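Local coordinates for RagB/SusD domain protein (PDB 5J5U), which binds chitin and, as a SusD homologue, probably captures chitin chains at the outer membrane for uptake by the polysaccharide utilization system of Flavobacterium johnsoniae, at residues 114-119 against 145-150; 138-143 against 463-468; 444-449 against 476-481. One frame throughout, in Å; residues are numbered along the deposited sequence.

Contact 1: 114-119 against 145-150; sequences RLTDIY and DIYNSF
Thr-116 and Tyr-147 supply most of the surface buried here, with Asp-117 as the polar partner of the tyrosine. The phenol OH of Tyr-147 donates to Asp-117 OD1 over 2.8 Å, on its syn lone pair; OD1 lies at the ring edge, near its plane, and the carboxylate is turned only 29° from the ring. Phe-150, one turn on, lays its CD2 over the centre of a face of the same ring. In Thr-116, OG1 stands opposite the backbone N (chi1 -180°), which puts the methyl CG2 between N and the carbonyl carbon, facing the rim of Phe-150, 3.9 Å from CE2. Its hydroxyl passes alongside Ile-146, whose CD1 is 3.8 Å from Thr-116 OG1; that oxygen is hydrogen-bonded to Gly-120 O and Gln-143 NE2. A phenylalanine in place of Tyr-147 would keep the ring but would probably leave Asp-117 OD1 without one of its donors in a buried site. OD1 also accepts from Trp-481 NE1, while OD2 forms a salt bridge with Arg-195. Segments 114-119 and 145-150, on helices 98-119 and 143-160, run nearly antiparallel (158°), their axes 11.3 Å apart, in the helical part of this SusD-like protein, where helix 178-195 packs on Tyr-147 and Phe-150.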
loop_
_atom_site.group_PDB
_atom_site.type_symbol
_atom_site.label_atom_id
_atom_site.label_comp_id
_atom_site.label_asym_id
_atom_site.label_seq_id
_atom_site.Cartn_x
_atom_site.Cartn_y
_atom_site.Cartn_z
ATOM N N ARG A 114 3.861 1.172 -7.767
ATOM C CA ARG A 114 3.143 -0.049 -7.432
ATOM C C ARG A 114 3.545 -1.146 -8.447
ATOM O O ARG A 114 3.921 -2.277 -8.062
ATOM C CB ARG A 114 1.623 0.203 -7.417
ATOM C CG ARG A 114 1.157 1.215 -6.304
ATOM C CD ARG A 114 -0.117 1.968 -6.671
ATOM N NE ARG A 114 -0.190 2.214 -8.110
ATOM C CZ ARG A 114 -1.309 2.292 -8.822
ATOM N NH1 ARG A 114 -2.489 2.187 -8.235
ATOM N NH2 ARG A 114 -1.239 2.476 -10.138
ATOM N N LEU A 115 3.567 -0.768 -9.728
ATOM C CA LEU A 115 3.828 -1.698 -10.816
ATOM C C LEU A 115 5.152 -2.458 -10.640
ATOM O O LEU A 115 5.156 -3.696 -10.556
ATOM C CB LEU A 115 3.803 -0.957 -12.160
ATOM C CG LEU A 115 3.714 -1.808 -13.433
ATOM C CD1 LEU A 115 2.474 -2.674 -13.425
ATOM C CD2 LEU A 115 3.679 -0.906 -14.640
ATOM N N THR A 116 6.260 -1.722 -10.543
ATOM C CA THR A 116 7.573 -2.360 -10.446
ATOM C C THR A 116 7.611 -3.141 -9.127
ATOM O O THR A 116 8.060 -4.305 -9.083
ATOM C CB THR A 116 8.746 -1.325 -10.583
ATOM O OG1 THR A 116 10.014 -1.981 -10.487
ATOM C CG2 THR A 116 8.642 -0.149 -9.566
ATOM N N ASP A 117 7.022 -2.562 -8.077
ATOM C CA ASP A 117 7.114 -3.204 -6.771
ATOM C C ASP A 117 6.427 -4.580 -6.804
ATOM O O ASP A 117 6.821 -5.506 -6.072
ATOM C CB ASP A 117 6.513 -2.326 -5.699
ATOM C CG ASP A 117 7.479 -1.260 -5.218
ATOM O OD1 ASP A 117 8.646 -1.273 -5.673
ATOM O OD2 ASP A 117 7.060 -0.422 -4.375
ATOM N N ILE A 118 5.422 -4.721 -7.670
ATOM C CA ILE A 118 4.735 -6.001 -7.763
ATOM C C ILE A 118 5.430 -6.929 -8.808
ATOM O O ILE A 118 5.537 -8.145 -8.578
ATOM C CB ILE A 118 3.250 -5.803 -8.068
ATOM C CG1 ILE A 118 2.503 -5.396 -6.795
ATOM C CG2 ILE A 118 2.612 -7.089 -8.592
ATOM C CD1 ILE A 118 2.381 -6.543 -5.785
ATOM N N TYR A 119 5.929 -6.391 -9.928
ATOM C CA TYR A 119 6.405 -7.315 -10.981
ATOM C C TYR A 119 7.909 -7.307 -11.182
ATOM O O TYR A 119 8.452 -8.174 -11.867
ATOM C CB TYR A 119 5.722 -7.015 -12.314
ATOM C CG TYR A 119 4.217 -7.145 -12.275
ATOM C CD1 TYR A 119 3.605 -8.383 -12.402
ATOM C CD2 TYR A 119 3.398 -6.017 -12.118
ATOM C CE1 TYR A 119 2.215 -8.510 -12.381
ATOM C CE2 TYR A 119 2.001 -6.136 -12.080
ATOM C CZ TYR A 119 1.425 -7.400 -12.225
ATOM O OH TYR A 119 0.047 -7.552 -12.193
ATOM N N ASP A 145 17.292 1.006 -12.140
ATOM C CA ASP A 145 17.222 2.209 -12.967
ATOM C C ASP A 145 15.856 2.887 -12.815
ATOM O O ASP A 145 15.767 4.113 -12.832
ATOM C CB ASP A 145 17.518 1.883 -14.450
ATOM C CG ASP A 145 18.907 1.282 -14.648
ATOM O OD1 ASP A 145 19.815 1.682 -13.908
ATOM O OD2 ASP A 145 19.105 0.423 -15.526
ATOM N N ILE A 146 14.798 2.095 -12.674
ATOM C CA ILE A 146 13.460 2.656 -12.520
ATOM C C ILE A 146 13.462 3.501 -11.266
ATOM O O ILE A 146 12.960 4.617 -11.251
ATOM C CB ILE A 146 12.345 1.570 -12.423
ATOM C CG1 ILE A 146 12.240 0.743 -13.716
ATOM C CG2 ILE A 146 10.999 2.203 -12.125
ATOM C CD1 ILE A 146 11.089 -0.274 -13.724
ATOM N N TYR A 147 14.059 2.968 -10.218
ATOM C CA TYR A 147 14.145 3.676 -8.951
ATOM C C TYR A 147 15.031 4.946 -8.984
ATOM O O TYR A 147 14.671 5.958 -8.358
ATOM C CB TYR A 147 14.631 2.717 -7.865
ATOM C CG TYR A 147 13.493 2.157 -7.055
ATOM C CD1 TYR A 147 12.622 1.193 -7.589
ATOM C CD2 TYR A 147 13.252 2.623 -5.768
ATOM C CE1 TYR A 147 11.573 0.682 -6.833
ATOM C CE2 TYR A 147 12.211 2.131 -5.019
ATOM C CZ TYR A 147 11.375 1.165 -5.548
ATOM O OH TYR A 147 10.345 0.724 -4.765
ATOM N N ASN A 148 16.180 4.893 -9.670
ATOM C CA ASN A 148 16.996 6.107 -9.851
ATOM C C ASN A 148 16.191 7.168 -10.604
ATOM O O ASN A 148 16.260 8.366 -10.298
ATOM C CB ASN A 148 18.298 5.819 -10.610
ATOM C CG ASN A 148 19.328 5.106 -9.754
ATOM O OD1 ASN A 148 19.324 5.239 -8.527
ATOM N ND2 ASN A 148 20.209 4.332 -10.393
ATOM N N SER A 149 15.431 6.726 -11.597
ATOM C CA SER A 149 14.582 7.635 -12.361
ATOM C C SER A 149 13.454 8.228 -11.461
ATOM O O SER A 149 13.139 9.435 -11.537
ATOM C CB SER A 149 14.042 6.910 -13.596
ATOM O OG SER A 149 13.001 7.618 -14.223
ATOM N N PHE A 150 12.899 7.408 -10.567
ATOM C CA PHE A 150 11.940 7.902 -9.555
ATOM C C PHE A 150 12.546 9.034 -8.717
ATOM O O PHE A 150 11.941 10.099 -8.540
ATOM C CB PHE A 150 11.497 6.785 -8.592
ATOM C CG PHE A 150 10.557 5.764 -9.187
ATOM C CD1 PHE A 150 9.867 6.015 -10.359
ATOM C CD2 PHE A 150 10.361 4.543 -8.548
ATOM C CE1 PHE A 150 9.012 5.077 -10.884
ATOM C CE2 PHE A 150 9.505 3.590 -9.083
ATOM C CZ PHE A 150 8.823 3.860 -10.234
#

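Contact 2: 138-143 against 463-468; sequences PKYDKQ and MEAVQR
With CG of Arg-468 anti to its carbonyl carbon (chi1 -58°) and the chain bent at chi3 (-69°), the guanidinium swings off helix 459-468 onto the backbone of loop residues 138-143. Tyr-140 likewise sets its CG beside its own backbone N (chi1 -71°), which lays the ring root against the helix. There CB of Ala-465 approaches obliquely, 3.7 Å from Tyr-140 CD2, a small methyl that allows loop and helix to come close. Arg-468 NH2 donates to Tyr-140 O over 2.9 Å. The carbonyl oxygen lies near the guanidinium plane, but NH2 stands above the carbonyl plane and the bond is bent. Over one guanidinium face, centred on it, comes CG of Lys-142, 3.6 Å from Arg-468 CZ; the two side chains cross at about a right angle. Lys-142 is the N-cap residue of helix 143-160, and its ammonium NZ stays 6.1 Å from Arg-468 NE, not in contact. At the far end of its ring, Tyr-140 OH bonds to Glu-454. Arg-468 NE pairs with Asp-121, and one guanidinium is thus met by a carbonyl, a methylene and a carboxylate, which probably offset and shield its charge.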
loop_
_atom_site.group_PDB
_atom_site.type_symbol
_atom_site.label_atom_id
_atom_site.label_comp_id
_atom_site.label_asym_id
_atom_site.label_seq_id
_atom_site.Cartn_x
_atom_site.Cartn_y
_atom_site.Cartn_z
ATOM N N PRO A 138 8.307 -2.528 -26.172
ATOM C CA PRO A 138 9.119 -1.790 -25.191
ATOM C C PRO A 138 9.966 -2.708 -24.325
ATOM O O PRO A 138 9.503 -3.783 -23.922
ATOM C CB PRO A 138 8.070 -1.080 -24.335
ATOM C CG PRO A 138 6.906 -2.009 -24.373
ATOM C CD PRO A 138 6.892 -2.598 -25.770
ATOM N N LYS A 139 11.185 -2.274 -24.021
ATOM C CA LYS A 139 12.080 -3.028 -23.150
ATOM C C LYS A 139 11.600 -2.967 -21.702
ATOM O O LYS A 139 10.781 -2.113 -21.338
ATOM C CB LYS A 139 13.515 -2.500 -23.266
ATOM C CG LYS A 139 13.715 -1.116 -22.657
ATOM C CD LYS A 139 15.090 -0.570 -23.000
ATOM C CE LYS A 139 15.294 0.872 -22.531
ATOM N NZ LYS A 139 15.776 0.972 -21.107
ATOM N N TYR A 140 12.086 -3.903 -20.890
ATOM C CA TYR A 140 11.815 -3.910 -19.454
ATOM C C TYR A 140 12.961 -3.186 -18.786
ATOM O O TYR A 140 14.094 -3.610 -18.936
ATOM C CB TYR A 140 11.691 -5.344 -18.923
ATOM C CG TYR A 140 10.438 -6.101 -19.358
ATOM C CD1 TYR A 140 10.098 -6.226 -20.713
ATOM C CD2 TYR A 140 9.620 -6.729 -18.413
ATOM C CE1 TYR A 140 8.971 -6.920 -21.117
ATOM C CE2 TYR A 140 8.485 -7.431 -18.802
ATOM C CZ TYR A 140 8.163 -7.515 -20.156
ATOM O OH TYR A 140 7.043 -8.190 -20.543
ATOM N N ASP A 141 12.711 -2.060 -18.121
ATOM C CA ASP A 141 13.807 -1.378 -17.409
ATOM C C ASP A 141 14.211 -2.182 -16.184
ATOM O O ASP A 141 13.346 -2.725 -15.491
ATOM C CB ASP A 141 13.440 0.036 -16.950
ATOM C CG ASP A 141 12.977 0.935 -18.078
ATOM O OD1 ASP A 141 13.260 0.659 -19.256
ATOM O OD2 ASP A 141 12.320 1.951 -17.774
ATOM N N LYS A 142 15.508 -2.245 -15.902
ATOM C CA LYS A 142 15.947 -2.793 -14.636
ATOM C C LYS A 142 15.370 -1.960 -13.486
ATOM O O LYS A 142 15.412 -0.716 -13.515
ATOM C CB LYS A 142 17.471 -2.830 -14.563
ATOM C CG LYS A 142 18.113 -3.809 -15.513
ATOM C CD LYS A 142 19.613 -3.584 -15.602
ATOM C CE LYS A 142 20.304 -3.758 -14.244
ATOM N NZ LYS A 142 21.745 -4.156 -14.374
ATOM N N GLN A 143 14.847 -2.650 -12.470
ATOM C CA GLN A 143 14.192 -1.971 -11.348
ATOM C C GLN A 143 15.106 -0.928 -10.702
ATOM O O GLN A 143 14.652 0.163 -10.358
ATOM C CB GLN A 143 13.714 -2.980 -10.291
ATOM C CG GLN A 143 12.936 -2.325 -9.133
ATOM C CD GLN A 143 12.417 -3.323 -8.097
ATOM O OE1 GLN A 143 13.199 -3.975 -7.389
ATOM N NE2 GLN A 143 11.090 -3.427 -7.989
ATOM N N MET A 463 11.897 -12.176 -22.509
ATOM C CA MET A 463 12.950 -13.141 -22.208
ATOM C C MET A 463 14.195 -12.499 -21.584
ATOM O O MET A 463 14.843 -13.125 -20.729
ATOM C CB MET A 463 13.346 -13.900 -23.479
ATOM C CG MET A 463 12.302 -14.916 -23.953
ATOM S SD MET A 463 11.718 -15.969 -22.610
ATOM C CE MET A 463 13.211 -16.917 -22.254
ATOM N N GLU A 464 14.534 -11.263 -21.979
ATOM C CA GLU A 464 15.661 -10.597 -21.318
ATOM C C GLU A 464 15.364 -10.386 -19.839
ATOM O O GLU A 464 16.231 -10.651 -18.970
ATOM C CB GLU A 464 16.019 -9.269 -21.961
ATOM C CG GLU A 464 16.627 -9.430 -23.337
ATOM C CD GLU A 464 17.116 -8.113 -23.955
ATOM O OE1 GLU A 464 16.977 -7.044 -23.294
ATOM O OE2 GLU A 464 17.649 -8.160 -25.093
ATOM N N ALA A 465 14.151 -9.931 -19.535
ATOM C CA ALA A 465 13.760 -9.761 -18.115
ATOM C C ALA A 465 13.753 -11.118 -17.353
ATOM O O ALA A 465 14.211 -11.217 -16.196
ATOM C CB ALA A 465 12.408 -9.086 -18.002
ATOM N N VAL A 466 13.243 -12.155 -18.018
ATOM C CA VAL A 466 13.212 -13.503 -17.452
ATOM C C VAL A 466 14.619 -13.993 -17.127
ATOM O O VAL A 466 14.853 -14.511 -16.043
ATOM C CB VAL A 466 12.545 -14.490 -18.409
ATOM C CG1 VAL A 466 12.907 -15.927 -18.056
ATOM C CG2 VAL A 466 11.046 -14.258 -18.440
ATOM N N GLN A 467 15.542 -13.820 -18.066
ATOM C CA GLN A 467 16.950 -14.138 -17.843
ATOM C C GLN A 467 17.484 -13.435 -16.621
ATOM O O GLN A 467 18.213 -14.029 -15.832
ATOM C CB GLN A 467 17.817 -13.744 -19.034
ATOM C CG GLN A 467 18.112 -14.837 -20.021
ATOM C CD GLN A 467 18.936 -14.322 -21.190
ATOM O OE1 GLN A 467 18.712 -13.219 -21.673
ATOM N NE2 GLN A 467 19.920 -15.094 -21.613
ATOM N N ARG A 468 17.160 -12.152 -16.482
ATOM C CA ARG A 468 17.645 -11.418 -15.314
ATOM C C ARG A 468 16.998 -11.900 -14.012
ATOM O O ARG A 468 17.502 -11.606 -12.935
ATOM C CB ARG A 468 17.412 -9.917 -15.481
ATOM C CG ARG A 468 18.083 -9.362 -16.703
ATOM C CD ARG A 468 18.247 -7.887 -16.576
ATOM N NE ARG A 468 16.980 -7.185 -16.629
ATOM C CZ ARG A 468 16.636 -6.371 -17.624
ATOM N NH1 ARG A 468 17.500 -6.172 -18.612
ATOM N NH2 ARG A 468 15.446 -5.748 -17.621
#

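Contact 3: 444-449 against 476-481; sequences VPTRLY and TGKVWW
Thr-446 and Arg-447 meet Gly-477 where two irregular segments cross in the C-terminal part of this SusD-like fold; neither is helix or strand. Across these two segments side chains and a water make the links, and a backbone hydrogen bond joins Thr-446 to Trp-475, just before the second. The direct polar link is the hydrogen bond from Thr-446 OG1 to Gly-477 O, modelled as short at 2.5 Å, a length on which nothing rests. The hydroxyl stands 49° out of the carbonyl plane, with a C=O...donor angle of 131°. It can do so because OG1 occupies the position between the backbone N and the carbonyl carbon (chi1 42°), directed to the 476-481 side.

Van der Waals contacts come from the aliphatic part of Arg-447. Its CG and CD pack against the same peptide group, CG 3.4 Å from Gly-477 O and CD 3.6 Å from Gly-477 C. Farther along, Arg-447 CB reaches Val-479 CG1 at 4.2 Å, an apolar touch. The guanidinium is engaged beyond the two segments, by Asp-474 O, Asn-473 and Tyr-119 O, and it makes a cation-pi contact with Tyr-450.

The third kind of link is solvent-mediated. One water bridges the backbones, accepting from Val-479 N at 3.0 Å and donating, over a distance also modelled as short, to Thr-446 O, an oxygen that also accepts a hydrogen bond from Arg-423 NH1.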
loop_
_atom_site.group_PDB
_atom_site.type_symbol
_atom_site.label_atom_id
_atom_site.label_comp_id
_atom_site.label_asym_id
_atom_site.label_seq_id
_atom_site.Cartn_x
_atom_site.Cartn_y
_atom_site.Cartn_z
ATOM N N VAL A 444 5.444 -17.659 1.151
ATOM C CA VAL A 444 4.784 -16.476 0.623
ATOM C C VAL A 444 5.351 -16.101 -0.764
ATOM O O VAL A 444 6.553 -15.998 -0.957
ATOM C CB VAL A 444 4.868 -15.280 1.571
ATOM C CG1 VAL A 444 3.976 -14.114 1.046
ATOM C CG2 VAL A 444 4.441 -15.685 2.964
ATOM N N PRO A 445 4.463 -15.951 -1.746
ATOM C CA PRO A 445 4.887 -15.439 -3.045
ATOM C C PRO A 445 5.585 -14.101 -2.899
ATOM O O PRO A 445 5.127 -13.249 -2.121
ATOM C CB PRO A 445 3.570 -15.314 -3.812
ATOM C CG PRO A 445 2.666 -16.314 -3.150
ATOM C CD PRO A 445 3.017 -16.233 -1.706
ATOM N N THR A 446 6.668 -13.903 -3.643
ATOM C CA THR A 446 7.451 -12.690 -3.470
ATOM C C THR A 446 7.360 -11.725 -4.660
ATOM O O THR A 446 8.018 -10.686 -4.669
ATOM C CB THR A 446 8.925 -13.028 -3.165
ATOM O OG1 THR A 446 9.362 -14.097 -4.011
ATOM C CG2 THR A 446 9.055 -13.459 -1.688
ATOM N N ARG A 447 6.542 -12.073 -5.652
ATOM C CA ARG A 447 6.157 -11.136 -6.730
ATOM C C ARG A 447 4.956 -11.734 -7.455
ATOM O O ARG A 447 4.643 -12.891 -7.249
ATOM C CB ARG A 447 7.304 -10.893 -7.717
ATOM C CG ARG A 447 7.657 -12.153 -8.560
ATOM C CD ARG A 447 8.849 -11.946 -9.513
ATOM N NE ARG A 447 8.502 -11.189 -10.726
ATOM C CZ ARG A 447 8.010 -11.722 -11.854
ATOM N NH1 ARG A 447 7.780 -13.021 -11.933
ATOM N NH2 ARG A 447 7.729 -10.945 -12.907
ATOM N N LEU A 448 4.286 -10.959 -8.296
ATOM C CA LEU A 448 3.326 -11.528 -9.230
ATOM C C LEU A 448 4.001 -11.550 -10.617
ATOM O O LEU A 448 5.071 -10.945 -10.815
ATOM C CB LEU A 448 2.015 -10.733 -9.240
ATOM C CG LEU A 448 1.249 -10.682 -7.905
ATOM C CD1 LEU A 448 -0.028 -9.848 -8.042
ATOM C CD2 LEU A 448 0.911 -12.085 -7.376
ATOM N N TYR A 449 3.413 -12.275 -11.565
ATOM C CA TYR A 449 4.149 -12.607 -12.783
ATOM C C TYR A 449 3.605 -11.877 -14.027
ATOM O O TYR A 449 2.413 -11.572 -14.115
ATOM C CB TYR A 449 4.150 -14.133 -12.973
ATOM C CG TYR A 449 2.788 -14.800 -12.831
ATOM C CD1 TYR A 449 2.355 -15.304 -11.605
ATOM C CD2 TYR A 449 1.936 -14.934 -13.925
ATOM C CE1 TYR A 449 1.114 -15.917 -11.472
ATOM C CE2 TYR A 449 0.701 -15.554 -13.801
ATOM C CZ TYR A 449 0.297 -16.044 -12.562
ATOM O OH TYR A 449 -0.940 -16.634 -12.433
ATOM N N THR A 476 7.346 -16.992 -7.231
ATOM C CA THR A 476 8.428 -17.242 -6.267
ATOM C C THR A 476 9.725 -16.497 -6.635
ATOM O O THR A 476 10.730 -16.618 -5.935
ATOM C CB THR A 476 8.747 -18.738 -6.161
ATOM O OG1 THR A 476 8.842 -19.271 -7.482
ATOM C CG2 THR A 476 7.622 -19.477 -5.427
ATOM N N GLY A 477 9.724 -15.758 -7.749
ATOM C CA GLY A 477 10.836 -14.857 -8.043
ATOM C C GLY A 477 10.909 -13.647 -7.103
ATOM O O GLY A 477 9.942 -13.366 -6.378
ATOM N N LYS A 478 12.038 -12.932 -7.135
ATOM C CA LYS A 478 12.279 -11.743 -6.306
ATOM C C LYS A 478 12.473 -10.500 -7.153
ATOM O O LYS A 478 13.087 -10.564 -8.223
ATOM C CB LYS A 478 13.536 -11.883 -5.440
ATOM C CG LYS A 478 13.561 -13.021 -4.455
ATOM C CD LYS A 478 13.126 -12.580 -3.097
ATOM C CE LYS A 478 13.281 -13.707 -2.069
ATOM N NZ LYS A 478 14.707 -14.061 -1.797
ATOM N N VAL A 479 11.998 -9.363 -6.646
ATOM C CA VAL A 479 12.267 -8.082 -7.279
ATOM C C VAL A 479 13.621 -7.645 -6.735
ATOM O O VAL A 479 14.076 -8.146 -5.717
ATOM C CB VAL A 479 11.143 -7.008 -6.995
ATOM C CG1 VAL A 479 9.792 -7.516 -7.439
ATOM C CG2 VAL A 479 11.082 -6.651 -5.514
ATOM N N TRP A 480 14.260 -6.724 -7.433
ATOM C CA TRP A 480 15.643 -6.309 -7.164
ATOM C C TRP A 480 15.901 -5.823 -5.738
ATOM O O TRP A 480 16.941 -6.136 -5.159
ATOM C CB TRP A 480 16.040 -5.216 -8.190
ATOM C CG TRP A 480 17.237 -4.396 -7.825
ATOM C CD1 TRP A 480 18.548 -4.759 -7.936
ATOM C CD2 TRP A 480 17.230 -3.070 -7.275
ATOM N NE1 TRP A 480 19.357 -3.745 -7.493
ATOM C CE2 TRP A 480 18.574 -2.695 -7.077
ATOM C CE3 TRP A 480 16.220 -2.164 -6.942
ATOM C CZ2 TRP A 480 18.938 -1.447 -6.549
ATOM C CZ3 TRP A 480 16.579 -0.922 -6.414
ATOM C CH2 TRP A 480 17.926 -0.574 -6.226
ATOM N N TRP A 481 14.978 -5.043 -5.162
ATOM C CA TRP A 481 15.251 -4.475 -3.829
ATOM C C TRP A 481 15.026 -5.463 -2.684
ATOM O O TRP A 481 15.360 -5.190 -1.539
ATOM C CB TRP A 481 14.442 -3.198 -3.569
ATOM C CG TRP A 481 12.946 -3.186 -3.821
ATOM C CD1 TRP A 481 12.299 -2.430 -4.750
ATOM C CD2 TRP A 481 11.922 -3.908 -3.117
ATOM N NE1 TRP A 481 10.952 -2.639 -4.682
ATOM C CE2 TRP A 481 10.693 -3.539 -3.684
ATOM C CE3 TRP A 481 11.927 -4.798 -2.048
ATOM C CZ2 TRP A 481 9.476 -4.057 -3.239
ATOM C CZ3 TRP A 481 10.724 -5.313 -1.601
ATOM C CH2 TRP A 481 9.513 -4.938 -2.195
HETATM O O HOH W 1 10.286 -9.817 -4.214
#

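Overall arrangement
The three contacts lie close together, their centres 12 to 14 Å apart. Contacts 1 and 2 alternate along the chain, as do contacts 2 and 3, whereas contact 1 closes before contact 3 opens. Residues 138-143 lead directly into helix 143-160, which carries half of contact 1, while 463-468 and 476-481 lie on and after helix 459-468. Gln-143 ties all three together through probable hydrogen bonds to Thr-116 and to Trp-481 N. Further probable hydrogen bonds from Asp-117 and Tyr-119 reach Trp-481 and Arg-447. Residues 444-449 and 476-481 are thus held at the end of helix 98-119 and the start of helix 143-160, and helix 459-468 against the loop between those helices.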